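Local atomic coordinates of rRNA N-glycosidase (Bougainvillea spectabilis, PDB entry 3CTK), a protein that belongs to the plant ribosome-inactivating proteins, with a mixed six-stranded beta sheet packed against a long helix and several shorter ones. Residues V60-D65 against V69-Y74; F47-I52 against K97-V102; Q19-E24 against Q161-A166; L108-S113 against K154-V159. All blocks are in the same frame, centred on the assembly; numbering follows the deposited sequence. Where two conformers were deposited one is given.

Interaction 1: V60-D65 against V69-Y74; sequences VKVAID and VYVVGY
Val71 is straddled by two residues of 60-65 on one face of the hairpin, Val62 and Ile64. Its CG1 touches Val62 CG1 at 3.6 Å, while its CG2 reaches Ile64 CG1 at 3.9 Å. Further along, Tyr74 CG sits between its own backbone N and carbonyl carbon (chi1 62°), a turn that sends the ring toward Val60; Val60 has two conformers, so its oblique touch on that ring is doubtful. The opposite face carries a smaller pair, Ala63 CB against Val72 CG2 at 3.8 Å. The strands run antiparallel with a beta bulge at Val72-Gly73: Ala63 N donates to Gly73 O (2.9 Å), yet Ala63 O accepts from Val72 N (3.0 Å), so two residues stand opposite one. Past the bulge, Asp65 N bonds Tyr70 O nearly straight, at 2.8 Å and 173°. The Asp65 carboxylate turns instead to Arg46 and Thr67. Helix 149-168 covers the Val62-Val71 face, with Phe156 and Ser164 on Val71 and Phe155 edge-to-face with Tyr74; over Ala63 and Val72 lies Leu98, and strand 47-53 flanks 60-65 in the sheet.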
loop_
_atom_site.group_PDB
_atom_site.type_symbol
_atom_site.label_atom_id
_atom_site.label_comp_id
_atom_site.label_asym_id
_atom_site.label_seq_id
_atom_site.Cartn_x
_atom_site.Cartn_y
_atom_site.Cartn_z
ATOM N N VAL A 60 9.393 8.272 9.016
ATOM C CA VAL A 60 8.091 8.774 8.611
ATOM C C VAL A 60 7.096 7.709 9.060
ATOM O O VAL A 60 7.282 6.531 8.773
ATOM C CB VAL A 60 7.998 8.944 7.080
ATOM C CG1 VAL A 60 6.587 9.353 6.680
ATOM C CG2 VAL A 60 9.005 9.987 6.609
ATOM N N LYS A 61 6.075 8.120 9.807
ATOM C CA LYS A 61 5.056 7.193 10.289
ATOM C C LYS A 61 3.873 7.257 9.336
ATOM O O LYS A 61 3.126 8.231 9.333
ATOM C CB LYS A 61 4.584 7.582 11.694
ATOM C CG LYS A 61 5.630 7.489 12.793
ATOM C CD LYS A 61 5.055 8.060 14.090
ATOM C CE LYS A 61 5.577 7.347 15.325
ATOM N NZ LYS A 61 7.014 7.628 15.595
ATOM N N VAL A 62 3.701 6.214 8.531
ATOM C CA VAL A 62 2.621 6.165 7.548
ATOM C C VAL A 62 1.370 5.483 8.099
ATOM O O VAL A 62 1.436 4.375 8.628
ATOM C CB VAL A 62 3.097 5.419 6.284
ATOM C CG1 VAL A 62 2.022 5.466 5.202
ATOM C CG2 VAL A 62 4.397 6.040 5.782
ATOM N N ALA A 63 0.228 6.148 7.961
ATOM C CA ALA A 63 -1.036 5.605 8.453
ATOM C C ALA A 63 -1.808 4.888 7.353
ATOM O O ALA A 63 -2.000 5.430 6.264
ATOM C CB ALA A 63 -1.890 6.727 9.035
ATOM N N ILE A 64 -2.253 3.671 7.652
ATOM C CA ILE A 64 -3.010 2.863 6.700
ATOM C C ILE A 64 -4.375 2.466 7.269
ATOM O O ILE A 64 -4.477 2.003 8.404
ATOM C CB ILE A 64 -2.224 1.581 6.326
ATOM C CG1 ILE A 64 -0.959 1.963 5.550
ATOM C CG2 ILE A 64 -3.107 0.632 5.505
ATOM C CD1 ILE A 64 -0.084 0.782 5.168
ATOM N N ASP A 65 -5.416 2.661 6.465
ATOM C CA ASP A 65 -6.796 2.326 6.827
ATOM C C ASP A 65 -6.891 0.800 6.729
ATOM O O ASP A 65 -6.726 0.247 5.647
ATOM C CB ASP A 65 -7.744 2.980 5.814
ATOM C CG ASP A 65 -9.209 2.845 6.193
ATOM O OD1 ASP A 65 -9.581 1.823 6.800
ATOM O OD2 ASP A 65 -9.992 3.759 5.863
ATOM N N VAL A 69 -6.777 -0.956 3.214
ATOM C CA VAL A 69 -5.327 -0.846 3.043
ATOM C C VAL A 69 -4.913 0.449 2.320
ATOM O O VAL A 69 -3.866 0.502 1.677
ATOM C CB VAL A 69 -4.738 -2.071 2.279
ATOM C CG1 VAL A 69 -3.254 -2.241 2.629
ATOM C CG2 VAL A 69 -5.512 -3.333 2.632
ATOM N N TYR A 70 -5.730 1.495 2.436
ATOM C CA TYR A 70 -5.416 2.782 1.813
ATOM C C TYR A 70 -4.498 3.605 2.713
ATOM O O TYR A 70 -4.743 3.714 3.913
ATOM C CB TYR A 70 -6.675 3.632 1.601
ATOM C CG TYR A 70 -7.609 3.231 0.483
ATOM C CD1 TYR A 70 -8.667 4.069 0.118
ATOM C CD2 TYR A 70 -7.459 2.024 -0.197
ATOM C CE1 TYR A 70 -9.551 3.718 -0.891
ATOM C CE2 TYR A 70 -8.346 1.660 -1.214
ATOM C CZ TYR A 70 -9.388 2.514 -1.553
ATOM O OH TYR A 70 -10.274 2.170 -2.546
ATOM N N VAL A 71 -3.450 4.185 2.141
ATOM C CA VAL A 71 -2.574 5.055 2.915
ATOM C C VAL A 71 -3.365 6.363 2.977
ATOM O O VAL A 71 -3.878 6.821 1.954
ATOM C CB VAL A 71 -1.223 5.286 2.198
ATOM C CG1 VAL A 71 -0.492 6.479 2.814
ATOM C CG2 VAL A 71 -0.356 4.037 2.319
ATOM N N VAL A 72 -3.495 6.950 4.163
ATOM C CA VAL A 72 -4.254 8.193 4.302
ATOM C C VAL A 72 -3.382 9.407 4.630
ATOM O O VAL A 72 -3.822 10.550 4.494
ATOM C CB VAL A 72 -5.364 8.063 5.381
ATOM C CG1 VAL A 72 -6.384 7.015 4.956
ATOM C CG2 VAL A 72 -4.752 7.692 6.720
ATOM N N GLY A 73 -2.145 9.155 5.049
ATOM C CA GLY A 73 -1.249 10.248 5.383
ATOM C C GLY A 73 -0.041 9.750 6.144
ATOM O O GLY A 73 0.154 8.544 6.288
ATOM N N TYR A 74 0.782 10.672 6.627
ATOM C CA TYR A 74 1.968 10.296 7.380
ATOM C C TYR A 74 2.382 11.413 8.317
ATOM O O TYR A 74 1.877 12.532 8.234
ATOM C CB TYR A 74 3.137 9.988 6.435
ATOM C CG TYR A 74 3.571 11.166 5.584
ATOM C CD1 TYR A 74 2.972 11.420 4.350
ATOM C CD2 TYR A 74 4.562 12.048 6.030
ATOM C CE1 TYR A 74 3.345 12.520 3.578
ATOM C CE2 TYR A 74 4.943 13.155 5.264
ATOM C CZ TYR A 74 4.329 13.384 4.041
ATOM O OH TYR A 74 4.689 14.480 3.285
#

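Interaction 2: F47-I52 against K97-V102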
loop_
_atom_site.group_PDB
_atom_site.type_symbol
_atom_site.label_atom_id
_atom_site.label_comp_id
_atom_site.label_asym_id
_atom_site.label_seq_id
_atom_site.Cartn_x
_atom_site.Cartn_y
_atom_site.Cartn_z
ATOM N N PHE A 47 -6.895 2.164 12.143
ATOM C CA PHE A 47 -5.620 2.333 11.444
ATOM C C PHE A 47 -4.449 1.538 11.996
ATOM O O PHE A 47 -4.425 1.163 13.167
ATOM C CB PHE A 47 -5.204 3.813 11.432
ATOM C CG PHE A 47 -6.239 4.738 10.867
ATOM C CD1 PHE A 47 -7.060 5.481 11.712
ATOM C CD2 PHE A 47 -6.410 4.851 9.493
ATOM C CE1 PHE A 47 -8.040 6.325 11.191
ATOM C CE2 PHE A 47 -7.386 5.690 8.963
ATOM C CZ PHE A 47 -8.203 6.429 9.815
ATOM N N VAL A 48 -3.478 1.276 11.126
ATOM C CA VAL A 48 -2.252 0.599 11.523
ATOM C C VAL A 48 -1.160 1.563 11.083
ATOM O O VAL A 48 -1.255 2.170 10.016
ATOM C CB VAL A 48 -2.065 -0.774 10.821
ATOM C CG1 VAL A 48 -2.108 -0.616 9.314
ATOM C CG2 VAL A 48 -0.738 -1.395 11.254
ATOM N N LEU A 49 -0.139 1.730 11.914
ATOM C CA LEU A 49 0.946 2.643 11.594
ATOM C C LEU A 49 2.183 1.890 11.114
ATOM O O LEU A 49 2.555 0.857 11.672
ATOM C CB LEU A 49 1.280 3.495 12.823
ATOM C CG LEU A 49 0.072 4.224 13.428
ATOM C CD1 LEU A 49 0.462 4.918 14.726
ATOM C CD2 LEU A 49 -0.467 5.230 12.422
ATOM N N VAL A 50 2.812 2.415 10.068
ATOM C CA VAL A 50 4.006 1.809 9.494
ATOM C C VAL A 50 5.174 2.783 9.628
ATOM O O VAL A 50 5.221 3.805 8.946
ATOM C CB VAL A 50 3.785 1.473 8.001
ATOM C CG1 VAL A 50 5.072 0.933 7.382
ATOM C CG2 VAL A 50 2.666 0.449 7.865
ATOM N N ASP A 51 6.106 2.461 10.520
ATOM C CA ASP A 51 7.278 3.300 10.761
ATOM C C ASP A 51 8.420 2.924 9.826
ATOM O O ASP A 51 8.996 1.841 9.945
ATOM C CB ASP A 51 7.747 3.149 12.212
ATOM C CG ASP A 51 6.878 3.909 13.192
ATOM O OD1 ASP A 51 5.761 4.325 12.814
ATOM O OD2 ASP A 51 7.313 4.083 14.352
ATOM N N ILE A 52 8.745 3.823 8.902
ATOM C CA ILE A 52 9.826 3.585 7.949
ATOM C C ILE A 52 10.991 4.496 8.298
ATOM O O ILE A 52 10.844 5.720 8.321
ATOM C CB ILE A 52 9.374 3.883 6.511
ATOM C CG1 ILE A 52 8.135 3.045 6.180
ATOM C CG2 ILE A 52 10.509 3.580 5.528
ATOM C CD1 ILE A 52 7.471 3.431 4.873
ATOM N N LYS A 97 -8.668 11.612 14.360
ATOM C CA LYS A 97 -8.000 10.776 15.354
ATOM C C LYS A 97 -6.524 10.429 15.187
ATOM O O LYS A 97 -5.873 10.044 16.160
ATOM C CB LYS A 97 -8.800 9.486 15.545
ATOM C CG LYS A 97 -10.086 9.699 16.328
ATOM C CD LYS A 97 -10.855 8.407 16.508
ATOM C CE LYS A 97 -11.927 8.566 17.573
ATOM N NZ LYS A 97 -12.763 9.776 17.343
ATOM N N LEU A 98 -5.989 10.545 13.978
ATOM C CA LEU A 98 -4.578 10.227 13.775
ATOM C C LEU A 98 -3.651 11.319 14.283
ATOM O O LEU A 98 -3.999 12.502 14.262
ATOM C CB LEU A 98 -4.282 9.975 12.291
ATOM C CG LEU A 98 -4.716 8.613 11.745
ATOM C CD1 LEU A 98 -4.553 8.588 10.234
ATOM C CD2 LEU A 98 -3.887 7.513 12.408
ATOM N N PHE A 99 -2.472 10.906 14.744
ATOM C CA PHE A 99 -1.447 11.830 15.229
ATOM C C PHE A 99 -2.031 12.877 16.174
ATOM O O PHE A 99 -1.910 14.081 15.947
ATOM C CB PHE A 99 -0.790 12.500 14.027
ATOM C CG PHE A 99 -0.453 11.539 12.913
ATOM C CD1 PHE A 99 -0.799 11.831 11.597
ATOM C CD2 PHE A 99 0.206 10.343 13.184
ATOM C CE1 PHE A 99 -0.491 10.941 10.560
ATOM C CE2 PHE A 99 0.518 9.448 12.154
ATOM C CZ PHE A 99 0.167 9.753 10.842
ATOM N N PRO A 100 -2.653 12.422 17.270
ATOM C CA PRO A 100 -3.262 13.328 18.248
ATOM C C PRO A 100 -2.299 14.350 18.847
ATOM O O PRO A 100 -1.161 14.028 19.183
ATOM C CB PRO A 100 -3.824 12.371 19.296
ATOM C CG PRO A 100 -2.852 11.222 19.252
ATOM C CD PRO A 100 -2.653 11.034 17.764
ATOM N N GLY A 101 -2.766 15.588 18.963
ATOM C CA GLY A 101 -1.946 16.633 19.543
ATOM C C GLY A 101 -1.011 17.356 18.596
ATOM O O GLY A 101 -0.513 18.426 18.931
ATOM N N VAL A 102 -0.756 16.779 17.423
ATOM C CA VAL A 102 0.130 17.413 16.444
ATOM C C VAL A 102 -0.641 18.568 15.797
ATOM O O VAL A 102 -1.645 18.344 15.120
ATOM C CB VAL A 102 0.574 16.392 15.365
ATOM C CG1 VAL A 102 1.480 17.065 14.335
ATOM C CG2 VAL A 102 1.305 15.227 16.037
#
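Phe47 and Leu98 both hold CG beside the backbone N and opposite the carbonyl carbon (chi1 -55° and -77°), and the two side chains then cross with the leucine branch laid over the phenyl face. Leu98 CD1 stands 4.0 Å from the centroid of the Phe47 ring, 1° off the normal, a CH-pi contact aimed at the ring centre. The other methyl, Leu98 CD2, rests near the rim, 3.8 Å from Phe47 CD1. That methyl is also met by Leu49, whose CD2 lies 4.1 Å from it as the two leucines run alongside in opposing senses. Leu49 CD2 reaches on to Phe99 CE2 at 4.3 Å, while Leu98 CB covers part of one Phe99 face. The contact is wholly apolar, with no hydrogen bond between 47-52 and 97-102. Leu98 is where the chain leaves helical geometry, and a type II turn follows from Phe99 to Val102; Arg105 binds the carbonyls of Leu98, Phe99 and Val102. The loop thus folds over one face of the sheet after helix 92-97, with Leu98 also on Ala63 of strand 59-65 and Val72 of strand 70-78, while strand 47-53 pairs with strands 3-7 and 59-65.

Interaction 3: Q19-E24 against Q161-A166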
loop_
_atom_site.group_PDB
_atom_site.type_symbol
_atom_site.label_atom_id
_atom_site.label_comp_id
_atom_site.label_asym_id
_atom_site.label_seq_id
_atom_site.Cartn_x
_atom_site.Cartn_y
_atom_site.Cartn_z
ATOM N N GLN A 19 4.607 -9.637 6.148
ATOM C CA GLN A 19 3.755 -10.633 6.784
ATOM C C GLN A 19 3.158 -10.069 8.068
ATOM O O GLN A 19 1.988 -10.318 8.373
ATOM C CB GLN A 19 4.535 -11.917 7.088
ATOM C CG GLN A 19 3.674 -13.000 7.735
ATOM C CD GLN A 19 2.466 -13.374 6.891
ATOM O OE1 GLN A 19 1.321 -13.250 7.330
ATOM N NE2 GLN A 19 2.717 -13.836 5.674
ATOM N N ASP A 20 3.945 -9.298 8.816
ATOM C CA ASP A 20 3.431 -8.712 10.050
ATOM C C ASP A 20 2.321 -7.703 9.757
ATOM O O ASP A 20 1.372 -7.573 10.536
ATOM C CB ASP A 20 4.554 -8.041 10.855
ATOM C CG ASP A 20 5.534 -9.050 11.446
ATOM O OD1 ASP A 20 5.148 -10.222 11.646
ATOM O OD2 ASP A 20 6.692 -8.667 11.722
ATOM N N LEU A 21 2.434 -6.993 8.635
ATOM C CA LEU A 21 1.409 -6.027 8.250
ATOM C C LEU A 21 0.130 -6.777 7.875
ATOM O O LEU A 21 -0.970 -6.369 8.252
ATOM C CB LEU A 21 1.887 -5.165 7.073
ATOM C CG LEU A 21 0.888 -4.179 6.445
ATOM C CD1 LEU A 21 0.262 -3.281 7.505
ATOM C CD2 LEU A 21 1.613 -3.345 5.394
ATOM N N ARG A 22 0.265 -7.880 7.143
ATOM C CA ARG A 22 -0.916 -8.659 6.770
ATOM C C ARG A 22 -1.631 -9.169 8.021
ATOM O O ARG A 22 -2.857 -9.227 8.058
ATOM C CB ARG A 22 -0.534 -9.855 5.891
ATOM C CG ARG A 22 -0.152 -9.496 4.465
ATOM C CD ARG A 22 0.271 -10.732 3.667
ATOM N NE ARG A 22 0.719 -10.358 2.328
ATOM C CZ ARG A 22 1.751 -10.907 1.699
ATOM N NH1 ARG A 22 2.453 -11.873 2.281
ATOM N NH2 ARG A 22 2.104 -10.464 0.498
ATOM N N ASN A 23 -0.860 -9.548 9.037
ATOM C CA ASN A 23 -1.437 -10.048 10.281
ATOM C C ASN A 23 -2.323 -8.984 10.930
ATOM O O ASN A 23 -3.355 -9.297 11.527
ATOM C CB ASN A 23 -0.325 -10.459 11.255
ATOM C CG ASN A 23 0.379 -11.742 10.841
ATOM O OD1 ASN A 23 1.407 -12.106 11.414
ATOM N ND2 ASN A 23 -0.175 -12.440 9.856
ATOM N N GLU A 24 -1.917 -7.725 10.813
ATOM C CA GLU A 24 -2.684 -6.617 11.378
ATOM C C GLU A 24 -3.948 -6.335 10.565
ATOM O O GLU A 24 -4.956 -5.883 11.107
ATOM C CB GLU A 24 -1.828 -5.348 11.425
ATOM C CG GLU A 24 -0.635 -5.437 12.354
ATOM C CD GLU A 24 -1.039 -5.522 13.810
ATOM O OE1 GLU A 24 -0.210 -5.972 14.628
ATOM O OE2 GLU A 24 -2.181 -5.129 14.142
ATOM N N GLN A 161 2.906 1.426 -3.300
ATOM C CA GLN A 161 3.166 0.192 -4.029
ATOM C C GLN A 161 4.059 -0.786 -3.258
ATOM O O GLN A 161 3.819 -1.995 -3.277
ATOM C CB GLN A 161 3.789 0.511 -5.387
ATOM C CG GLN A 161 2.944 1.440 -6.246
ATOM C CD GLN A 161 3.527 1.612 -7.633
ATOM O OE1 GLN A 161 3.426 0.720 -8.471
ATOM N NE2 GLN A 161 4.158 2.756 -7.874
ATOM N N MET A 162 5.079 -0.274 -2.575
ATOM C CA MET A 162 5.986 -1.138 -1.819
ATOM C C MET A 162 5.403 -1.667 -0.514
ATOM O O MET A 162 5.877 -2.679 0.012
ATOM C CB MET A 162 7.302 -0.409 -1.522
ATOM C CG MET A 162 8.149 -0.139 -2.752
ATOM S SD MET A 162 9.734 0.629 -2.346
ATOM C CE MET A 162 10.592 -0.744 -1.526
ATOM N N VAL A 163 4.383 -0.996 0.013
ATOM C CA VAL A 163 3.784 -1.440 1.268
ATOM C C VAL A 163 2.353 -1.958 1.123
ATOM O O VAL A 163 2.099 -3.142 1.336
ATOM C CB VAL A 163 3.801 -0.312 2.326
ATOM C CG1 VAL A 163 3.202 -0.821 3.635
ATOM C CG2 VAL A 163 5.240 0.167 2.556
ATOM N N SER A 164 1.423 -1.077 0.763
ATOM C CA SER A 164 0.026 -1.477 0.613
ATOM C C SER A 164 -0.208 -2.540 -0.455
ATOM O O SER A 164 -0.835 -3.568 -0.187
ATOM C CB SER A 164 -0.847 -0.265 0.290
ATOM O OG SER A 164 -0.846 0.661 1.356
ATOM N N GLU A 165 0.279 -2.295 -1.667
ATOM C CA GLU A 165 0.077 -3.250 -2.756
ATOM C C GLU A 165 0.802 -4.572 -2.503
ATOM O O GLU A 165 0.308 -5.638 -2.883
ATOM C CB GLU A 165 0.529 -2.639 -4.089
ATOM C CG GLU A 165 -0.151 -1.311 -4.433
ATOM C CD GLU A 165 -1.633 -1.445 -4.774
ATOM O OE1 GLU A 165 -2.238 -2.497 -4.468
ATOM O OE2 GLU A 165 -2.199 -0.481 -5.341
ATOM N N ALA A 166 1.968 -4.506 -1.863
ATOM C CA ALA A 166 2.736 -5.709 -1.553
ATOM C C ALA A 166 1.986 -6.540 -0.510
ATOM O O ALA A 166 2.013 -7.772 -0.539
ATOM C CB ALA A 166 4.117 -5.333 -1.034
#
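Leu21 and Val163 mark the nearest backbones of the two helices, with 8.7 Å between Leu21 CA and Val163 CA, and side chains bridge that gap at two points. The first is apolar. Leu21 CD2 presses on Val163 CG1 at 3.5 Å, tighter than usual van der Waals contact, and the two side chains cross at about a right angle. In Leu21, CG lies anti to the backbone N (chi1 174°) and carries the branch outward, where CD2 does the touching; in Val163 the touching CG1 is itself the group anti to the N. The second point is polar. Arg22 stretches out straight from CG to NE and donates from NH2 to Ala166 O at 2.9 Å. The bond is bent, 136° at the hydrogen; the donor lies in the carbonyl plane, but the oxygen is displaced from the guanidinium plane by 28°. In the fold, this joins the helix 14-25 to the last turns of the long helix 149-168, which widens into a pi-type turn at 161-165. There Ala166 N bonds weakly to Gln161 O, and Tyr14 OH is hydrogen-bonded to Met162 O. Near the helix end Arg22 gathers several acceptors: NE bonds Ala167 O, and NH2 also forms a salt bridge with Glu173 of helix 170-180. Carbonyls at a helix C-terminus probably add to the pull on this positive charge. Val163 also rests on Ile64 of strand 59-65, and Ala166 packs on Tyr14 and Ile18.

Interaction 4: L108-S113 against K154-V159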
loop_
_atom_site.group_PDB
_atom_site.type_symbol
_atom_site.label_atom_id
_atom_site.label_comp_id
_atom_site.label_asym_id
_atom_site.label_seq_id
_atom_site.Cartn_x
_atom_site.Cartn_y
_atom_site.Cartn_z
ATOM N N LEU A 108 -3.295 18.076 1.901
ATOM C CA LEU A 108 -2.811 18.216 0.532
ATOM C C LEU A 108 -3.970 18.521 -0.418
ATOM O O LEU A 108 -5.132 18.275 -0.092
ATOM C CB LEU A 108 -2.087 16.933 0.106
ATOM C CG LEU A 108 -0.851 16.590 0.954
ATOM C CD1 LEU A 108 -0.369 15.174 0.654
ATOM C CD2 LEU A 108 0.246 17.614 0.678
ATOM N N THR A 109 -3.650 19.059 -1.589
ATOM C CA THR A 109 -4.677 19.409 -2.560
ATOM C C THR A 109 -5.109 18.235 -3.433
ATOM O O THR A 109 -6.086 18.341 -4.173
ATOM C CB THR A 109 -4.216 20.568 -3.470
ATOM O OG1 THR A 109 -3.020 20.191 -4.163
ATOM C CG2 THR A 109 -3.948 21.822 -2.642
ATOM N N PHE A 110 -4.385 17.123 -3.346
ATOM C CA PHE A 110 -4.713 15.935 -4.127
ATOM C C PHE A 110 -5.061 14.741 -3.236
ATOM O O PHE A 110 -4.625 14.667 -2.085
ATOM C CB PHE A 110 -3.550 15.577 -5.074
ATOM C CG PHE A 110 -2.210 15.440 -4.392
ATOM C CD1 PHE A 110 -1.841 14.252 -3.766
ATOM C CD2 PHE A 110 -1.306 16.501 -4.393
ATOM C CE1 PHE A 110 -0.586 14.121 -3.153
ATOM C CE2 PHE A 110 -0.051 16.381 -3.785
ATOM C CZ PHE A 110 0.309 15.189 -3.165
ATOM N N ASP A 111 -5.865 13.818 -3.764
ATOM C CA ASP A 111 -6.243 12.635 -2.999
ATOM C C ASP A 111 -5.302 11.473 -3.311
ATOM O O ASP A 111 -4.357 11.624 -4.091
ATOM C CB ASP A 111 -7.708 12.254 -3.273
ATOM C CG ASP A 111 -7.945 11.756 -4.689
ATOM O OD1 ASP A 111 -9.097 11.860 -5.159
ATOM O OD2 ASP A 111 -7.003 11.249 -5.324
ATOM N N GLY A 112 -5.563 10.318 -2.706
ATOM C CA GLY A 112 -4.697 9.169 -2.902
ATOM C C GLY A 112 -4.917 8.257 -4.096
ATOM O O GLY A 112 -4.277 7.208 -4.187
ATOM N N SER A 113 -5.807 8.625 -5.011
ATOM C CA SER A 113 -6.038 7.786 -6.180
ATOM C C SER A 113 -4.796 7.866 -7.059
ATOM O O SER A 113 -4.092 8.875 -7.058
ATOM C CB SER A 113 -7.266 8.271 -6.958
ATOM O OG SER A 113 -7.092 9.594 -7.436
ATOM N N LYS A 154 5.350 11.813 -5.219
ATOM C CA LYS A 154 6.288 10.763 -5.612
ATOM C C LYS A 154 6.491 9.794 -4.450
ATOM O O LYS A 154 6.539 8.582 -4.642
ATOM C CB LYS A 154 7.629 11.370 -6.029
ATOM C CG LYS A 154 7.571 12.123 -7.353
ATOM C CD LYS A 154 8.902 12.775 -7.712
ATOM C CE LYS A 154 9.990 11.745 -7.974
ATOM N NZ LYS A 154 10.320 10.923 -6.771
ATOM N N PHE A 155 6.612 10.334 -3.242
ATOM C CA PHE A 155 6.782 9.498 -2.059
ATOM C C PHE A 155 5.578 8.562 -1.911
ATOM O O PHE A 155 5.740 7.356 -1.705
ATOM C CB PHE A 155 6.909 10.369 -0.806
ATOM C CG PHE A 155 6.697 9.617 0.476
ATOM C CD1 PHE A 155 7.612 8.654 0.897
ATOM C CD2 PHE A 155 5.559 9.842 1.246
ATOM C CE1 PHE A 155 7.395 7.927 2.062
ATOM C CE2 PHE A 155 5.333 9.117 2.418
ATOM C CZ PHE A 155 6.251 8.158 2.826
ATOM N N PHE A 156 4.372 9.112 -2.018
ATOM C CA PHE A 156 3.172 8.290 -1.886
ATOM C C PHE A 156 3.134 7.178 -2.930
ATOM O O PHE A 156 2.826 6.035 -2.610
ATOM C CB PHE A 156 1.902 9.148 -1.987
ATOM C CG PHE A 156 1.519 9.822 -0.694
ATOM C CD1 PHE A 156 1.454 11.209 -0.603
ATOM C CD2 PHE A 156 1.221 9.063 0.436
ATOM C CE1 PHE A 156 1.097 11.831 0.591
ATOM C CE2 PHE A 156 0.863 9.675 1.636
ATOM C CZ PHE A 156 0.801 11.063 1.714
ATOM N N LEU A 157 3.453 7.507 -4.176
ATOM C CA LEU A 157 3.439 6.499 -5.234
ATOM C C LEU A 157 4.372 5.341 -4.912
ATOM O O LEU A 157 4.024 4.176 -5.115
ATOM C CB LEU A 157 3.832 7.126 -6.579
ATOM C CG LEU A 157 2.766 8.038 -7.196
ATOM C CD1 LEU A 157 3.325 8.779 -8.402
ATOM C CD2 LEU A 157 1.565 7.194 -7.591
ATOM N N ILE A 158 5.557 5.659 -4.402
ATOM C CA ILE A 158 6.525 4.621 -4.072
ATOM C C ILE A 158 6.109 3.802 -2.852
ATOM O O ILE A 158 6.078 2.571 -2.908
ATOM C CB ILE A 158 7.930 5.230 -3.840
ATOM C CG1 ILE A 158 8.405 5.916 -5.129
ATOM C CG2 ILE A 158 8.915 4.139 -3.411
ATOM C CD1 ILE A 158 9.701 6.697 -4.986
ATOM N N VAL A 159 5.759 4.474 -1.761
ATOM C CA VAL A 159 5.385 3.757 -0.545
ATOM C C VAL A 159 4.085 2.958 -0.667
ATOM O O VAL A 159 3.970 1.865 -0.104
ATOM C CB VAL A 159 5.304 4.720 0.670
ATOM C CG1 VAL A 159 3.967 5.447 0.694
ATOM C CG2 VAL A 159 5.526 3.938 1.963
#
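A cluster of large apolar side chains, Leu108 and Phe110 against Phe156, joins the end of edge strand 105-108 to helix 149-168. Leu108 CD1 comes up to the edge of the Phe156 ring, near its plane, and lies 3.7 Å from Phe156 CE1; the leucine and the phenylalanine reach for each other from facing sides. Phe156 CG is beside the backbone N and opposite the carbonyl carbon (chi1 -83°), and from there the ring reaches out from the helix toward the corner of the chain. Phe110 makes the looser touch, its CE1 4.4 Å from Phe156 CD1, with that atom at the edge of the Phe110 ring. The chain turns a corner at Thr109 and Phe110, with Leu108 bonded through its backbone to Phe86 of strand 81-88 and Phe110 to Asp88. Leu87 of that strand touches all three apolar residues, and Phe110 also lies on Leu117 and Ala120 of helix 114-121. An Asx turn leads into that helix. Asp111 OD2 takes two bonds: Ser113 N at 2.9 Å, coming from above the carboxylate plane, 49° out of it, and Ser113 OG at 2.7 Å, on the syn side and only 16° out. Two grips on one oxygen restrict rotation of the carboxylate, and Ser113 stands at the N-cap position, its hydroxyl also in a weak bond with Lys116 N.

How the interactions relate
All four contacts are buried, but they differ in distance from the chain centre: the centres of interactions 1 and 3 lie about 8 and 7 Å from it, those of 4 and 2 about 11 and 16 Å, and these outer two include partly exposed Phe110 and Leu49. Interactions 1 and 2 share the mixed sheet, whose neighbouring strands 47-53 and 59-65 are hydrogen-bonded; interactions 3 and 4 both use helix 149-168, at its later and middle turns. The hairpin of interaction 1 lies between the loop of interaction 2 and helix 149-168. Backbone hydrogen bonds dominate interaction 1, apolar side chains alone carry interactions 2 and 4 across their segments, and interaction 3 adds an arginine-to-carbonyl bond.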